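Local atomic coordinates of protein disulfide-isomerase A4 (Rattus norvegicus, PDB entry 3EC3), a protein that catalyses the rearrangement of disulfide bonds in proteins of the endoplasmic reticulum; this chain comprises two of its noncatalytic thioredoxin-like domains. Residues A[152-155]-A[156-160]; A[143-146]-A[147-150]; A[180-183]-A[184-188]. The protein carries 1 engineered substitution. All coordinates share one frame; numbering follows the deposited sequence.

How the contacts relate
All three contacts are local and lie in the second thioredoxin-like domain of this two-domain fragment. No catalytic site is present in the fragment. Contacts 2 and 1 follow each other along the chain: 143-150 makes the turn into helix 149-163, and 152-160 is the body of that helix. Their centres are about 12 Å apart, and they touch. OG1 of Thr-152 reaches O of Asp-143 at 2.8 Å, probably a hydrogen bond, and the ring of Phe-144 packs on Thr-152 and Gln-153. Contact 3 is the end of helix 180-185. It stands apart, its centre about 21 Å from that of contact 1 and about 25 Å from that of contact 2.

Contact 1 of 3, residues A[152-155]-A[156-160]; sequences TQFW and RNKVL
Gln-153 with Arg-156, and Phe-154 and Trp-155 with Lys-158, are side-chain contacts three or four residues apart along helix 149-163. This helix is the crossover of a beta-alpha-beta unit in the second thioredoxin-like domain, between strands 135-140 and 170-175. NH1 of Arg-156 gives a nearly straight bond (171°) to OE1 of Gln-153, 3.1 Å away. OE1 sits at the guanidinium edge, in its plane, while the amide stands almost upright to that plane (84°). CG of Arg-156 lies anti to the backbone N (chi1 -164°), and the extended chain carries the guanidinium alongside Gln-153. NE also bonds O of Val-118, and NH1 bonds O of first-domain Gln-85; Gln-153 NE2 bonds O of Lys-83. A leucine at Arg-156 would remove the arginine donors and would probably leave OE1 of Gln-153 and the carbonyls of Val-118 and Gln-85 without a mate. Phe-154 CD1 sits 3.6 Å above the centre of the Trp-155 ring. Lys-158 runs alongside the indole, its CD 3.4 Å from Trp-155 CE3. Its NZ ends obliquely by the Phe-154 ring, 3.2 Å from CZ. A water donates to O of Phe-154 at 2.6 Å and accepts weakly from Lys-158 NZ.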
ATOM      1  N   THR A 152       9.267   9.286  11.142  1.00 15.10           N
ATOM      2  CA  THR A 152       8.973   8.168  10.272  1.00 16.33           C
ATOM      3  C   THR A 152       8.642   8.681   8.887  1.00 16.00           C
ATOM      4  O   THR A 152       9.125   8.096   7.897  1.00 17.63           O
ATOM      5  CB  THR A 152       7.831   7.324  10.872  1.00 16.29           C
ATOM      6  OG1 THR A 152       8.301   6.754  12.099  1.00 16.71           O
ATOM      7  CG2 THR A 152       7.351   6.154   9.949  1.00 15.05           C
ATOM      8  N   GLN A 153       7.858   9.757   8.826  1.00 15.76           N
ATOM      9  CA  GLN A 153       7.442  10.350   7.534  1.00 15.89           C
ATOM     10  C   GLN A 153       8.611  11.064   6.874  1.00 17.22           C
ATOM     11  O   GLN A 153       8.706  11.092   5.644  1.00 17.78           O
ATOM     12  CB  GLN A 153       6.296  11.347   7.741  1.00 16.40           C
ATOM     13  CG  GLN A 153       4.925  10.656   8.131  1.00 17.10           C
ATOM     14  CD  GLN A 153       4.350   9.713   7.061  1.00 20.25           C
ATOM     15  OE1 GLN A 153       4.928   9.528   6.000  1.00 17.52           O
ATOM     16  NE2 GLN A 153       3.185   9.128   7.346  1.00 17.81           N
ATOM     17  N   PHE A 154       9.503  11.613   7.697  1.00 17.74           N
ATOM     18  CA  PHE A 154      10.748  12.206   7.169  1.00 17.77           C
ATOM     19  C   PHE A 154      11.433  11.207   6.237  1.00 18.44           C
ATOM     20  O   PHE A 154      11.788  11.528   5.093  1.00 18.12           O
ATOM     21  CB  PHE A 154      11.686  12.642   8.276  1.00 18.43           C
ATOM     22  CG  PHE A 154      13.037  13.128   7.757  1.00 20.68           C
ATOM     23  CD1 PHE A 154      14.130  12.277   7.732  1.00 21.73           C
ATOM     24  CD2 PHE A 154      13.182  14.432   7.276  1.00 22.23           C
ATOM     25  CE1 PHE A 154      15.405  12.736   7.250  1.00 22.62           C
ATOM     26  CE2 PHE A 154      14.415  14.897   6.785  1.00 23.94           C
ATOM     27  CZ  PHE A 154      15.523  14.037   6.763  1.00 22.98           C
ATOM     28  N   TRP A 155      11.662  10.007   6.748  1.00 17.55           N
ATOM     29  CA  TRP A 155      12.328   8.979   5.963  1.00 17.70           C
ATOM     30  C   TRP A 155      11.463   8.406   4.843  1.00 16.56           C
ATOM     31  O   TRP A 155      11.970   8.122   3.736  1.00 17.90           O
ATOM     32  CB  TRP A 155      12.787   7.865   6.869  1.00 16.64           C
ATOM     33  CG  TRP A 155      13.893   8.352   7.791  1.00 17.10           C
ATOM     34  CD1 TRP A 155      13.835   8.504   9.139  1.00 18.37           C
ATOM     35  CD2 TRP A 155      15.199   8.774   7.388  1.00 18.58           C
ATOM     36  NE1 TRP A 155      15.064   8.955   9.627  1.00 18.74           N
ATOM     37  CE2 TRP A 155      15.908   9.143   8.563  1.00 18.18           C
ATOM     38  CE3 TRP A 155      15.862   8.842   6.147  1.00 20.42           C
ATOM     39  CZ2 TRP A 155      17.211   9.578   8.527  1.00 19.04           C
ATOM     40  CZ3 TRP A 155      17.180   9.293   6.127  1.00 19.42           C
ATOM     41  CH2 TRP A 155      17.817   9.672   7.304  1.00 18.26           C
ATOM     42  N   ARG A 156      10.191   8.175   5.144  1.00 16.28           N
ATOM     43  CA  ARG A 156       9.264   7.739   4.104  1.00 16.28           C
ATOM     44  C   ARG A 156       9.257   8.682   2.895  1.00 17.00           C
ATOM     45  O   ARG A 156       9.176   8.225   1.730  1.00 16.49           O
ATOM     46  CB  ARG A 156       7.831   7.551   4.711  1.00 16.24           C
ATOM     47  CG  ARG A 156       6.879   6.726   3.806  1.00 17.73           C
ATOM     48  CD  ARG A 156       5.436   6.809   4.444  1.00 17.45           C
ATOM     49  NE  ARG A 156       4.567   6.714   3.345  1.00 26.42           N
ATOM     50  CZ  ARG A 156       3.825   7.623   2.792  1.00 18.21           C
ATOM     51  NH1 ARG A 156       3.536   8.863   3.288  1.00 18.48           N
ATOM     52  NH2 ARG A 156       3.233   7.178   1.725  1.00 22.36           N
ATOM     53  N   ASN A 157       9.350   9.991   3.161  1.00 17.01           N
ATOM     54  CA  ASN A 157       9.372  10.980   2.132  1.00 18.40           C
ATOM     55  C   ASN A 157      10.588  10.788   1.174  1.00 18.07           C
ATOM     56  O   ASN A 157      10.466  10.973  -0.003  1.00 17.69           O
ATOM     57  CB  ASN A 157       9.399  12.374   2.749  1.00 20.07           C
ATOM     58  CG  ASN A 157       8.043  12.817   3.270  1.00 25.66           C
ATOM     59  OD1 ASN A 157       7.951  13.742   4.089  1.00 32.35           O
ATOM     60  ND2 ASN A 157       6.980  12.177   2.792  1.00 25.56           N
ATOM     61  N   LYS A 158      11.740  10.380   1.703  1.00 17.92           N
ATOM     62  CA  LYS A 158      12.929  10.141   0.842  1.00 18.96           C
ATOM     63  C   LYS A 158      12.687   8.964  -0.073  1.00 18.12           C
ATOM     64  O   LYS A 158      13.146   8.953  -1.247  1.00 17.15           O
ATOM     65  CB  LYS A 158      14.133   9.844   1.730  1.00 18.37           C
ATOM     66  CG  LYS A 158      14.589  11.086   2.535  1.00 22.50           C
ATOM     67  CD  LYS A 158      15.887  10.724   3.279  1.00 27.46           C
ATOM     68  CE  LYS A 158      16.705  11.912   3.764  1.00 30.60           C
ATOM     69  NZ  LYS A 158      15.999  13.197   3.705  1.00 30.17           N
ATOM     70  N   VAL A 159      11.986   7.965   0.465  1.00 16.81           N
ATOM     71  CA  VAL A 159      11.631   6.780  -0.322  1.00 16.75           C
ATOM     72  C   VAL A 159      10.623   7.117  -1.434  1.00 16.34           C
ATOM     73  O   VAL A 159      10.778   6.693  -2.591  1.00 16.09           O
ATOM     74  CB  VAL A 159      11.104   5.628   0.574  1.00 16.34           C
ATOM     75  CG1 VAL A 159      10.940   4.310  -0.286  1.00 17.53           C
ATOM     76  CG2 VAL A 159      12.074   5.409   1.741  1.00 15.84           C
ATOM     77  N   LEU A 160       9.622   7.923  -1.101  1.00 15.50           N
ATOM     78  CA  LEU A 160       8.597   8.319  -2.074  1.00 14.84           C
ATOM     79  C   LEU A 160       9.183   9.065  -3.284  1.00 16.11           C
ATOM     80  O   LEU A 160       8.762   8.880  -4.456  1.00 15.85           O
ATOM     81  CB  LEU A 160       7.619   9.247  -1.369  1.00 15.50           C
ATOM     82  CG  LEU A 160       6.494   8.598  -0.533  1.00 15.52           C
ATOM     83  CD1 LEU A 160       5.893   9.638   0.423  1.00 15.05           C
ATOM     84  CD2 LEU A 160       5.414   8.050  -1.486  1.00 15.35           C
TER
HETATM   85  O   HOH W   1      12.633  13.678   3.866  1.00 32.47           O

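Contact 2 of 3, residues A[143-146]-A[147-150]; sequences DFSF and DYRT
O of Ser-145 accepts from two backbone N-H groups of 147-150, one of them weakly. N of Tyr-148 bonds it at 3.0 Å, closing a type I beta turn, and N of Arg-149 adds the weak bond. Tyr-148 is the N-cap of helix 149-163, so this is the turn that starts the helix after strand 135-140. In the catalytic thioredoxin-like domains of this family the CXXC cysteines lie at the start of the corresponding helix. Here there is no cysteine.

An Asx turn precedes the beta turn. OD1 of Asp-143 accepts from N of Ser-145, nearly in line with its C-O bond, and from OG of Ser-145 at 2.8 Å, which comes from above the carboxylate plane. Both donors lie on the same face of that plane. OG takes the position between N and the carbonyl carbon (chi1 71°), which turns it toward the carboxylate. The same OG lies at the edge of the Tyr-148 ring, in its plane, 3.5 Å from CD1. OD2 of Asp-143 approaches that ring obliquely. The backbone O of Asp-143 meets CA of Arg-149 in a C-H...O contact. OG1 of Thr-152 also bonds O of Tyr-148, within the first helical turn.

CG of Arg-149 sits between its backbone N and carbonyl carbon (chi1 63°), which directs the extended chain back over the turn toward Phe-146. CD2 of Phe-146 lies 3.5 Å above one face of the Arg-149 guanidinium, toward the rim. The two planes are steeply inclined (70°), so this is not a parallel stack. Two waters bridge atoms of the turn. One donates to O of Phe-144 and accepts from Arg-149 NH1. The other donates to O of Phe-146 at 2.7 Å and accepts from N of Thr-150 at 3.0 Å.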
ATOM      1  N   ASP A 143       7.465   4.052  13.132  1.00 17.74           N
ATOM      2  CA  ASP A 143       6.607   4.259  14.275  1.00 17.44           C
ATOM      3  C   ASP A 143       5.669   5.420  13.931  1.00 16.77           C
ATOM      4  O   ASP A 143       6.112   6.575  13.829  1.00 17.92           O
ATOM      5  CB  ASP A 143       7.463   4.525  15.541  1.00 18.00           C
ATOM      6  CG  ASP A 143       6.618   4.702  16.797  1.00 19.80           C
ATOM      7  OD1 ASP A 143       5.394   4.910  16.655  1.00 18.44           O
ATOM      8  OD2 ASP A 143       7.179   4.617  17.914  1.00 19.70           O
ATOM      9  N   PHE A 144       4.379   5.102  13.729  1.00 16.30           N
ATOM     10  CA  PHE A 144       3.389   6.097  13.334  1.00 16.69           C
ATOM     11  C   PHE A 144       2.642   6.744  14.520  1.00 17.87           C
ATOM     12  O   PHE A 144       1.644   7.492  14.322  1.00 18.33           O
ATOM     13  CB  PHE A 144       2.380   5.475  12.337  1.00 18.11           C
ATOM     14  CG  PHE A 144       2.992   5.170  11.003  1.00 19.31           C
ATOM     15  CD1 PHE A 144       3.356   3.863  10.671  1.00 20.66           C
ATOM     16  CD2 PHE A 144       3.168   6.200  10.069  1.00 16.84           C
ATOM     17  CE1 PHE A 144       3.975   3.590   9.401  1.00 18.53           C
ATOM     18  CE2 PHE A 144       3.787   5.950   8.815  1.00 20.36           C
ATOM     19  CZ  PHE A 144       4.147   4.611   8.493  1.00 18.13           C
ATOM     20  N   SER A 145       3.096   6.474  15.749  1.00 17.37           N
ATOM     21  CA  SER A 145       2.471   7.090  16.915  1.00 17.43           C
ATOM     22  C   SER A 145       2.739   8.617  16.873  1.00 17.92           C
ATOM     23  O   SER A 145       3.681   9.079  16.198  1.00 16.82           O
ATOM     24  CB  SER A 145       3.043   6.468  18.226  1.00 19.62           C
ATOM     25  OG  SER A 145       4.421   6.901  18.411  1.00 17.37           O
ATOM     26  N   PHE A 146       1.949   9.379  17.629  1.00 17.14           N
ATOM     27  CA  PHE A 146       2.059  10.837  17.675  1.00 17.64           C
ATOM     28  C   PHE A 146       3.510  11.337  17.868  1.00 17.34           C
ATOM     29  O   PHE A 146       3.985  12.253  17.152  1.00 17.52           O
ATOM     30  CB  PHE A 146       1.153  11.361  18.809  1.00 16.69           C
ATOM     31  CG  PHE A 146       1.089  12.877  18.883  1.00 20.27           C
ATOM     32  CD1 PHE A 146       1.802  13.585  19.858  1.00 20.16           C
ATOM     33  CD2 PHE A 146       0.325  13.587  17.952  1.00 21.29           C
ATOM     34  CE1 PHE A 146       1.746  15.011  19.925  1.00 25.38           C
ATOM     35  CE2 PHE A 146       0.254  15.014  17.995  1.00 22.93           C
ATOM     36  CZ  PHE A 146       0.962  15.722  18.960  1.00 22.37           C
ATOM     37  N   ASP A 147       4.224  10.751  18.821  1.00 16.55           N
ATOM     38  CA  ASP A 147       5.574  11.241  19.143  1.00 15.60           C
ATOM     39  C   ASP A 147       6.642  10.905  18.104  1.00 16.60           C
ATOM     40  O   ASP A 147       7.737  11.548  18.110  1.00 16.51           O
ATOM     41  CB  ASP A 147       6.058  10.760  20.556  1.00 13.74           C
ATOM     42  CG  ASP A 147       5.409  11.509  21.675  1.00 13.61           C
ATOM     43  OD1 ASP A 147       4.834  12.599  21.423  1.00 13.96           O
ATOM     44  OD2 ASP A 147       5.443  11.034  22.851  1.00 12.41           O
ATOM     45  N   TYR A 148       6.393   9.906  17.241  1.00 15.62           N
ATOM     46  CA  TYR A 148       7.456   9.434  16.334  1.00 17.69           C
ATOM     47  C   TYR A 148       7.140   9.515  14.846  1.00 16.70           C
ATOM     48  O   TYR A 148       7.989   9.206  14.012  1.00 16.66           O
ATOM     49  CB  TYR A 148       7.883   7.988  16.715  1.00 16.48           C
ATOM     50  CG  TYR A 148       8.496   7.997  18.073  1.00 17.99           C
ATOM     51  CD1 TYR A 148       7.728   7.783  19.227  1.00 16.29           C
ATOM     52  CD2 TYR A 148       9.858   8.316  18.218  1.00 22.13           C
ATOM     53  CE1 TYR A 148       8.329   7.882  20.541  1.00 16.56           C
ATOM     54  CE2 TYR A 148      10.442   8.433  19.455  1.00 19.76           C
ATOM     55  CZ  TYR A 148       9.693   8.211  20.604  1.00 20.33           C
ATOM     56  OH  TYR A 148      10.357   8.302  21.819  1.00 19.33           O
ATOM     57  N   ARG A 149       5.907   9.875  14.526  1.00 17.40           N
ATOM     58  CA  ARG A 149       5.429   9.803  13.133  1.00 16.79           C
ATOM     59  C   ARG A 149       6.078  10.878  12.249  1.00 17.89           C
ATOM     60  O   ARG A 149       6.244  10.670  11.051  1.00 17.46           O
ATOM     61  CB  ARG A 149       3.911   9.954  13.082  1.00 16.92           C
ATOM     62  CG  ARG A 149       3.374  11.285  13.567  1.00 18.66           C
ATOM     63  CD  ARG A 149       1.871  11.218  13.693  1.00 21.69           C
ATOM     64  NE  ARG A 149       1.327  12.558  13.907  1.00 25.45           N
ATOM     65  CZ  ARG A 149       0.084  12.825  14.315  1.00 29.70           C
ATOM     66  NH1 ARG A 149      -0.770  11.842  14.576  1.00 25.11           N
ATOM     67  NH2 ARG A 149      -0.306  14.093  14.472  1.00 29.94           N
ATOM     68  N   THR A 150       6.460  12.032  12.818  1.00 17.76           N
ATOM     69  CA  THR A 150       7.151  13.021  11.995  1.00 18.60           C
ATOM     70  C   THR A 150       8.450  12.447  11.425  1.00 17.92           C
ATOM     71  O   THR A 150       8.687  12.544  10.205  1.00 17.18           O
ATOM     72  CB  THR A 150       7.380  14.343  12.769  1.00 20.27           C
ATOM     73  OG1 THR A 150       6.086  14.884  13.029  1.00 20.88           O
ATOM     74  CG2 THR A 150       8.113  15.396  11.896  1.00 22.07           C
TER
HETATM   75  O   HOH W   2      -0.507   8.927  15.242  1.00 27.96           O
HETATM   76  O   HOH W   3       6.035  13.040  15.584  1.00 24.38           O

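Contact 3 of 3, residues A[180-183]-A[184-188]; sequences ATEV and KDLGL
Val-183 holds CG1 opposite its backbone N (chi1 170°), which places this methyl 4.0 Å from CB of Leu-188. Leu-186 turns CG away from its own carbonyl carbon (chi1 -67°), so that its side chain runs back beside Glu-182. These groups meet at the C-terminal end of helix 180-185, which closes in a Schellman motif. Leu-188 N bonds O of Val-183 at 3.0 Å, and inside this loop Gly-187 N bonds O of Lys-184 at 2.8 Å. Gly-187 has a positive phi of 73°, a backbone shape that favours glycine. N of Leu-186 is held less firmly, by weak bonds to O of Glu-182 and O of Val-183.

The buried side packs onto the sheet of the second thioredoxin-like domain, Val-183 and Leu-186 on Tyr-139, Leu-186 also on Ala-198, and Leu-188 on Ala-208. Across the helix turn, Glu-182 and Leu-186 lie side by side, with Glu-182 CG 4.0 Å from Leu-186 CD1. The carboxylate of Glu-182 lies beyond this contact of its CG with the leucine methyl. Its OE2 takes a hydrogen bond from Tyr-139 OH and forms a salt bridge with Arg-121 NH2.

Thr-181 and Asp-185 also point the same way, on an exposed flank. N of Asp-185 bonds O of Thr-181, while the carboxylate folds back against the same carbonyl. No hydrogen bond joins carboxylate and carbonyl, since both are acceptors. OD2 of Asp-185 lies 3.2 Å from O of Thr-181 and 3.6 Å from Thr-181 OG1.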
ATOM      1  N   ALA A 180      14.499  -8.033  11.859  1.00 35.18           N
ATOM      2  CA  ALA A 180      15.858  -8.256  12.387  1.00 35.85           C
ATOM      3  C   ALA A 180      16.633  -9.361  11.654  1.00 36.31           C
ATOM      4  O   ALA A 180      17.786  -9.157  11.212  1.00 36.20           O
ATOM      5  CB  ALA A 180      15.810  -8.536  13.902  1.00 35.29           C
ATOM      6  N   THR A 181      16.002 -10.522  11.516  1.00 36.53           N
ATOM      7  CA  THR A 181      16.712 -11.655  10.946  1.00 37.66           C
ATOM      8  C   THR A 181      16.840 -11.569   9.428  1.00 37.47           C
ATOM      9  O   THR A 181      17.844 -12.003   8.884  1.00 38.13           O
ATOM     10  CB  THR A 181      16.251 -13.054  11.498  1.00 37.57           C
ATOM     11  OG1 THR A 181      16.520 -14.065  10.522  1.00 38.23           O
ATOM     12  CG2 THR A 181      14.767 -13.078  11.856  1.00 39.09           C
ATOM     13  N   GLU A 182      15.856 -10.968   8.752  1.00 37.83           N
ATOM     14  CA  GLU A 182      16.011 -10.625   7.343  1.00 37.48           C
ATOM     15  C   GLU A 182      17.208  -9.680   7.142  1.00 37.38           C
ATOM     16  O   GLU A 182      17.985  -9.873   6.192  1.00 37.47           O
ATOM     17  CB  GLU A 182      14.727  -9.977   6.793  1.00 37.12           C
ATOM     18  CG  GLU A 182      14.791  -9.675   5.321  1.00 38.67           C
ATOM     19  CD  GLU A 182      13.457  -9.265   4.789  1.00 39.21           C
ATOM     20  OE1 GLU A 182      12.747 -10.139   4.264  1.00 40.39           O
ATOM     21  OE2 GLU A 182      13.095  -8.082   4.938  1.00 40.57           O
ATOM     22  N   VAL A 183      17.339  -8.659   8.046  1.00 37.66           N
ATOM     23  CA  VAL A 183      18.431  -7.668   7.989  1.00 38.21           C
ATOM     24  C   VAL A 183      19.823  -8.266   8.260  1.00 39.55           C
ATOM     25  O   VAL A 183      20.807  -7.893   7.601  1.00 39.66           O
ATOM     26  CB  VAL A 183      18.152  -6.513   8.986  1.00 38.68           C
ATOM     27  CG1 VAL A 183      19.373  -5.588   9.152  1.00 37.68           C
ATOM     28  CG2 VAL A 183      16.909  -5.713   8.532  1.00 37.66           C
ATOM     29  N   LYS A 184      19.898  -9.177   9.237  1.00 39.38           N
ATOM     30  CA  LYS A 184      21.126  -9.892   9.544  1.00 40.79           C
ATOM     31  C   LYS A 184      21.545 -10.666   8.303  1.00 41.14           C
ATOM     32  O   LYS A 184      22.686 -10.540   7.827  1.00 41.50           O
ATOM     33  CB  LYS A 184      20.900 -10.849  10.717  1.00 40.48           C
ATOM     34  CG  LYS A 184      22.137 -11.597  11.167  1.00 41.63           C
ATOM     35  CD  LYS A 184      21.796 -12.543  12.323  1.00 43.92           C
ATOM     36  CE  LYS A 184      21.437 -11.756  13.635  1.00 45.26           C
ATOM     37  NZ  LYS A 184      19.998 -11.241  13.668  1.00 46.56           N
ATOM     38  N   ASP A 185      20.595 -11.428   7.760  1.00 41.95           N
ATOM     39  CA  ASP A 185      20.807 -12.275   6.583  1.00 42.67           C
ATOM     40  C   ASP A 185      21.194 -11.516   5.303  1.00 42.74           C
ATOM     41  O   ASP A 185      21.848 -12.079   4.410  1.00 42.59           O
ATOM     42  CB  ASP A 185      19.573 -13.156   6.344  1.00 43.11           C
ATOM     43  CG  ASP A 185      19.336 -14.151   7.482  1.00 44.58           C
ATOM     44  OD1 ASP A 185      20.210 -14.292   8.369  1.00 46.03           O
ATOM     45  OD2 ASP A 185      18.272 -14.802   7.487  1.00 47.38           O
ATOM     46  N   LEU A 186      20.804 -10.246   5.234  1.00 42.30           N
ATOM     47  CA  LEU A 186      21.225  -9.339   4.165  1.00 42.33           C
ATOM     48  C   LEU A 186      22.641  -8.782   4.370  1.00 43.11           C
ATOM     49  O   LEU A 186      23.163  -8.082   3.499  1.00 43.41           O
ATOM     50  CB  LEU A 186      20.218  -8.180   4.028  1.00 41.78           C
ATOM     51  CG  LEU A 186      18.837  -8.616   3.538  1.00 40.28           C
ATOM     52  CD1 LEU A 186      17.808  -7.516   3.771  1.00 37.88           C
ATOM     53  CD2 LEU A 186      18.886  -9.014   2.060  1.00 40.51           C
ATOM     54  N   GLY A 187      23.247  -9.099   5.515  1.00 43.15           N
ATOM     55  CA  GLY A 187      24.567  -8.589   5.892  1.00 43.91           C
ATOM     56  C   GLY A 187      24.568  -7.125   6.299  1.00 44.48           C
ATOM     57  O   GLY A 187      25.589  -6.451   6.168  1.00 44.37           O
ATOM     58  N   LEU A 188      23.433  -6.639   6.800  1.00 44.58           N
ATOM     59  CA  LEU A 188      23.255  -5.211   7.082  1.00 45.75           C
ATOM     60  C   LEU A 188      23.151  -4.869   8.584  1.00 46.75           C
ATOM     61  O   LEU A 188      23.016  -3.702   8.961  1.00 47.17           O
ATOM     62  CB  LEU A 188      22.027  -4.667   6.329  1.00 45.11           C
ATOM     63  CG  LEU A 188      22.085  -4.496   4.806  1.00 44.18           C
ATOM     64  CD1 LEU A 188      20.739  -4.035   4.266  1.00 43.23           C
ATOM     65  CD2 LEU A 188      23.187  -3.527   4.403  1.00 44.76           C
TER